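Local coordinates for protein inactive Zymogen C11 Protease (Parabacteroides distasonis, PDB 6MZO) that is the inactive zymogen of a clostripain-like C11 protease, which after activation would probably cleave proteins as a clan CD cysteine peptidase, at residues 50-55 with 62-67; 58-63 with 78-83. All blocks are in the same frame, centred on the assembly; numbering follows the deposited sequence.

Contact 1 (50-55 with 62-67)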
# COMPACT_ATOMS: atom_id res chain seq x y z
N LEU A 50 2.58 -12.15 16.51
CA LEU A 50 1.98 -12.05 15.17
C LEU A 50 0.47 -12.33 15.34
O LEU A 50 0.11 -13.44 15.75
CB LEU A 50 2.58 -13.06 14.23
CG LEU A 50 1.99 -12.98 12.79
CD1 LEU A 50 2.17 -11.61 12.03
CD2 LEU A 50 2.59 -14.13 12.04
N LEU A 51 -0.37 -11.36 14.97
CA LEU A 51 -1.81 -11.46 15.05
C LEU A 51 -2.37 -11.34 13.64
O LEU A 51 -1.86 -10.56 12.83
CB LEU A 51 -2.36 -10.33 15.90
CG LEU A 51 -2.27 -10.51 17.45
CD1 LEU A 51 -3.31 -11.59 17.82
CD2 LEU A 51 -0.91 -10.85 17.98
N ILE A 52 -3.39 -12.15 13.34
CA ILE A 52 -4.06 -12.16 12.00
C ILE A 52 -5.53 -11.95 12.18
O ILE A 52 -6.15 -12.55 13.10
CB ILE A 52 -3.91 -13.52 11.30
CG1 ILE A 52 -2.50 -14.08 11.44
CG2 ILE A 52 -4.33 -13.47 9.83
CD1 ILE A 52 -1.40 -13.30 10.67
N TYR A 53 -6.13 -11.15 11.30
CA TYR A 53 -7.59 -11.00 11.26
C TYR A 53 -8.01 -11.47 9.91
O TYR A 53 -7.41 -11.02 8.86
CB TYR A 53 -8.01 -9.56 11.47
CG TYR A 53 -9.49 -9.32 11.27
CD1 TYR A 53 -10.39 -9.45 12.33
CD2 TYR A 53 -9.98 -8.90 10.01
CE1 TYR A 53 -11.75 -9.22 12.14
CE2 TYR A 53 -11.34 -8.71 9.81
CZ TYR A 53 -12.20 -8.85 10.89
OH TYR A 53 -13.53 -8.58 10.66
N THR A 54 -8.99 -12.36 9.87
CA THR A 54 -9.56 -12.73 8.59
C THR A 54 -11.06 -12.61 8.60
O THR A 54 -11.72 -12.72 9.67
CB THR A 54 -9.22 -14.17 8.18
OG1 THR A 54 -9.82 -15.08 9.12
CG2 THR A 54 -7.70 -14.44 8.11
N ASP A 55 -11.63 -12.46 7.40
CA ASP A 55 -13.10 -12.46 7.21
C ASP A 55 -13.44 -13.23 5.94
O ASP A 55 -13.93 -12.68 4.96
CB ASP A 55 -13.62 -11.02 7.17
CG ASP A 55 -15.13 -10.92 6.92
OD1 ASP A 55 -15.91 -11.78 7.39
OD2 ASP A 55 -15.51 -9.96 6.26
N GLN A 62 -12.49 -13.45 12.38
CA GLN A 62 -11.79 -13.93 13.56
C GLN A 62 -10.43 -13.29 13.68
O GLN A 62 -9.79 -12.99 12.66
CB GLN A 62 -11.67 -15.43 13.53
CG GLN A 62 -11.23 -16.02 12.26
CD GLN A 62 -11.05 -17.53 12.38
OE1 GLN A 62 -11.67 -18.18 13.22
NE2 GLN A 62 -10.17 -18.09 11.55
N LEU A 63 -10.02 -13.09 14.94
CA LEU A 63 -8.68 -12.59 15.28
C LEU A 63 -7.93 -13.74 15.92
O LEU A 63 -8.45 -14.35 16.89
CB LEU A 63 -8.81 -11.38 16.23
CG LEU A 63 -7.52 -10.78 16.77
CD1 LEU A 63 -6.74 -10.15 15.62
CD2 LEU A 63 -7.89 -9.72 17.82
N PHE A 64 -6.74 -14.08 15.40
CA PHE A 64 -6.03 -15.22 15.99
C PHE A 64 -4.54 -14.92 15.98
O PHE A 64 -4.04 -14.15 15.19
CB PHE A 64 -6.31 -16.55 15.26
CG PHE A 64 -6.11 -16.51 13.72
CD1 PHE A 64 -7.15 -16.11 12.90
CD2 PHE A 64 -4.90 -16.94 13.16
CE1 PHE A 64 -7.02 -16.10 11.48
CE2 PHE A 64 -4.73 -16.95 11.75
CZ PHE A 64 -5.80 -16.54 10.92
N GLN A 65 -3.84 -15.55 16.89
CA GLN A 65 -2.39 -15.47 16.99
C GLN A 65 -1.79 -16.69 16.29
O GLN A 65 -2.35 -17.83 16.31
CB GLN A 65 -2.01 -15.39 18.48
CG GLN A 65 -0.45 -15.40 18.62
CD GLN A 65 -0.00 -15.26 20.09
OE1 GLN A 65 -0.76 -15.57 21.06
NE2 GLN A 65 1.24 -14.80 20.26
N LEU A 66 -0.65 -16.48 15.65
CA LEU A 66 0.13 -17.61 15.15
C LEU A 66 1.41 -17.57 15.90
O LEU A 66 2.07 -16.52 15.92
CB LEU A 66 0.45 -17.48 13.68
CG LEU A 66 -0.76 -17.62 12.78
CD1 LEU A 66 -0.35 -17.40 11.29
CD2 LEU A 66 -1.45 -19.01 12.94
N LYS A 67 1.81 -18.67 16.48
CA LYS A 67 3.08 -18.69 17.16
C LYS A 67 3.81 -19.99 16.94
O LYS A 67 3.24 -20.93 16.49
CB LYS A 67 2.89 -18.40 18.63
CG LYS A 67 2.22 -19.53 19.34
CD LYS A 67 1.79 -19.14 20.74
CE LYS A 67 2.87 -18.45 21.51
NZ LYS A 67 2.45 -18.14 22.89
O HOH W 1 2.85 -14.70 17.82
O HOH W 2 -9.19 -17.75 9.07

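Contact 2 (58-63 with 78-83)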
# COMPACT_ATOMS: atom_id res chain seq x y z
N ASN A 58 -17.97 -17.71 3.90
CA ASN A 58 -18.36 -18.95 4.58
C ASN A 58 -17.52 -19.20 5.81
O ASN A 58 -17.25 -20.35 6.17
CB ASN A 58 -18.28 -20.15 3.63
CG ASN A 58 -19.28 -20.06 2.49
OD1 ASN A 58 -18.96 -20.33 1.33
ND2 ASN A 58 -20.50 -19.66 2.82
N GLU A 59 -17.12 -18.13 6.47
CA GLU A 59 -16.39 -18.23 7.71
C GLU A 59 -16.73 -16.96 8.48
O GLU A 59 -16.89 -15.89 7.87
CB GLU A 59 -14.88 -18.33 7.42
CG GLU A 59 -14.05 -18.98 8.48
CD GLU A 59 -12.58 -18.97 8.10
OE1 GLU A 59 -12.14 -19.89 7.37
OE2 GLU A 59 -11.88 -18.02 8.51
N ALA A 60 -16.82 -17.07 9.80
CA ALA A 60 -16.98 -15.88 10.64
C ALA A 60 -15.64 -15.11 10.68
O ALA A 60 -14.58 -15.73 10.55
CB ALA A 60 -17.40 -16.25 12.04
N PRO A 61 -15.71 -13.77 10.87
CA PRO A 61 -14.47 -12.99 11.08
C PRO A 61 -13.81 -13.41 12.39
O PRO A 61 -14.51 -13.64 13.40
CB PRO A 61 -14.96 -11.55 11.17
CG PRO A 61 -16.37 -11.56 10.52
CD PRO A 61 -16.92 -12.91 10.90
N GLN A 62 -12.49 -13.45 12.38
CA GLN A 62 -11.79 -13.93 13.56
C GLN A 62 -10.43 -13.29 13.68
O GLN A 62 -9.79 -12.99 12.66
CB GLN A 62 -11.67 -15.43 13.53
CG GLN A 62 -11.23 -16.02 12.26
CD GLN A 62 -11.05 -17.53 12.38
OE1 GLN A 62 -11.67 -18.18 13.22
NE2 GLN A 62 -10.17 -18.09 11.55
N LEU A 63 -10.02 -13.09 14.94
CA LEU A 63 -8.68 -12.59 15.28
C LEU A 63 -7.93 -13.74 15.92
O LEU A 63 -8.45 -14.35 16.89
CB LEU A 63 -8.81 -11.38 16.23
CG LEU A 63 -7.52 -10.78 16.77
CD1 LEU A 63 -6.74 -10.15 15.62
CD2 LEU A 63 -7.89 -9.72 17.82
N LEU A 78 -8.34 -16.32 18.96
CA LEU A 78 -8.68 -15.45 20.08
C LEU A 78 -10.13 -15.04 20.18
O LEU A 78 -10.81 -15.26 21.20
CB LEU A 78 -7.87 -14.18 20.03
CG LEU A 78 -6.37 -14.49 20.05
CD1 LEU A 78 -5.59 -13.20 19.95
CD2 LEU A 78 -6.00 -15.19 21.36
N GLU A 79 -10.60 -14.36 19.14
CA GLU A 79 -11.99 -13.95 19.17
C GLU A 79 -12.65 -14.28 17.86
O GLU A 79 -12.04 -14.13 16.79
CB GLU A 79 -12.11 -12.48 19.50
CG GLU A 79 -13.57 -12.04 19.64
CD GLU A 79 -13.71 -10.77 20.43
OE1 GLU A 79 -12.73 -10.00 20.50
OE2 GLU A 79 -14.81 -10.55 20.99
N THR A 80 -13.90 -14.71 17.93
CA THR A 80 -14.65 -14.97 16.72
C THR A 80 -15.81 -13.99 16.76
O THR A 80 -16.57 -13.98 17.72
CB THR A 80 -15.13 -16.42 16.66
OG1 THR A 80 -14.01 -17.29 16.54
CG2 THR A 80 -16.06 -16.66 15.48
N TYR A 81 -15.92 -13.13 15.75
CA TYR A 81 -16.84 -11.99 15.82
C TYR A 81 -18.19 -12.35 15.21
O TYR A 81 -18.30 -13.38 14.55
CB TYR A 81 -16.22 -10.79 15.12
CG TYR A 81 -15.01 -10.29 15.86
CD1 TYR A 81 -15.16 -9.39 16.92
CD2 TYR A 81 -13.73 -10.68 15.49
CE1 TYR A 81 -14.07 -8.93 17.61
CE2 TYR A 81 -12.65 -10.21 16.14
CZ TYR A 81 -12.83 -9.34 17.23
OH TYR A 81 -11.74 -8.83 17.94
N ALA A 82 -19.23 -11.55 15.47
CA ALA A 82 -20.53 -11.80 14.86
C ALA A 82 -20.41 -11.55 13.36
O ALA A 82 -19.51 -10.82 12.92
CB ALA A 82 -21.62 -10.93 15.48
N SER A 83 -21.27 -12.15 12.55
CA SER A 83 -21.03 -12.06 11.11
C SER A 83 -21.52 -10.71 10.56
O SER A 83 -21.23 -10.38 9.40
CB SER A 83 -21.68 -13.21 10.34
OG SER A 83 -21.49 -13.03 8.95

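Contact 1 (50-55 with 62-67)
Ile52 and Phe64 sit directly across from each other in the antiparallel hairpin formed by strands 49-54 and 62-69, part of the large mixed sheet of this clostripain-family protease. Their backbones are tied both ways: Ile52 N gives to Phe64 O at 2.8 Å, and Phe64 N returns a bond to Ile52 O. On the sheet face that carries both side chains, the isoleucine lies over one face of the phenylalanine ring. Ile52 CB stands 3.8 Å from the centroid of the Phe64 ring, a CH-pi contact, with CG1 above the CE2 side and CG2 close to CZ. Phe64 reaches this place because its CG is turned in between the backbone N and the carbonyl carbon (chi1 52°), which swings the ring across toward the neighbouring strand. Beyond it, Leu66 CD1 meets Ile52 CG1 at 4.0 Å, while Leu33 of helix 26-43 packs on Ile52 and Ile40 on Leu66, so the helix covers this side.

The other face carries Leu51, Tyr53, Leu63 and Gln65. Here Leu63 CD1 rests 3.5 Å from Ile52 O, and Lys99 and Val100 of helix 90-103 touch Leu63.

Toward the loop that joins the strands, Thr54 and Gln62 form the next hydrogen-bonded pair, and their side chains run alongside each other. Gln62 CG touches Thr54 OG1 at 3.6 Å; that hydroxyl also lies in the plane of the Phe64 ring, at its CE1 edge. One water bridges the two polar ends, giving a hydrogen bond to Thr54 OG1 and accepting one from Gln62 NE2, each 2.7 Å long.

Contact 2 (58-63 with 78-83)
Tyr81 lays one edge of its side chain along Pro61 to Leu63. Tyr81 CB starts 3.7 Å from Pro61 O and also faces the proline CB. With CG anti to its own carbonyl carbon (chi1 -67°), the ring runs back along the strand, edge on to its neighbour: CD2 passes Pro61 O, Tyr81 CE2 comes 4.0 Å from Leu63 CB, and Tyr81 OH ends at the same distance from Leu63 CD2. Glu79 CG lies over one face of the ring, and Gln95, Ile96 and Lys99 of helix 90-103 also touch this tyrosine. At its backbone, Tyr81 N gives a nearly straight bond to Pro61 O (2.8 Å, 173° at the hydrogen). A serine here would keep that backbone bond, but would probably leave a gap beside Leu63 and take away one of the side chains that pack on helix 90-103.

Ala60 CB, in the loop before the strand, touches Thr80 CG2 at 3.7 Å; Thr80 and Gln62 lie side by side on the sheet face away from Leu63 and Glu79.

Further along, Leu63 N bonds to Glu79 O, and Leu63 O takes two donors, Glu79 N at 3.1 Å and, weakly, Leu78 N. Leu78 CB is pressed to within 3.2 Å of that same Leu63 O. Two residues thus face one, a classic beta bulge in the antiparallel hairpin whose strand 72-80 is an outermost strand of the mixed sheet.

Following the chain from the N terminus, past strand 14-19 and helix 26-43, strand 49-54 is the first element to take part, and contact 1 closes the short loop that leads from it into strand 62-69. That strand continues through a tight turn into strand 72-80, whose far end comes back to the start of 62-69 in contact 2. The two loops follow one another and overlap on strand 62-69 rather than nesting, with Gln62 and Leu63 serving both contacts. Together they make a meander of three strands at one margin of the mixed sheet, joined to its parallel part where 49-54 lies beside 14-19. The contacts also meet directly: Leu51 CD1 packs 3.5 Å from Leu78 CD1, and Pro61 lies against Tyr53 and Asp55.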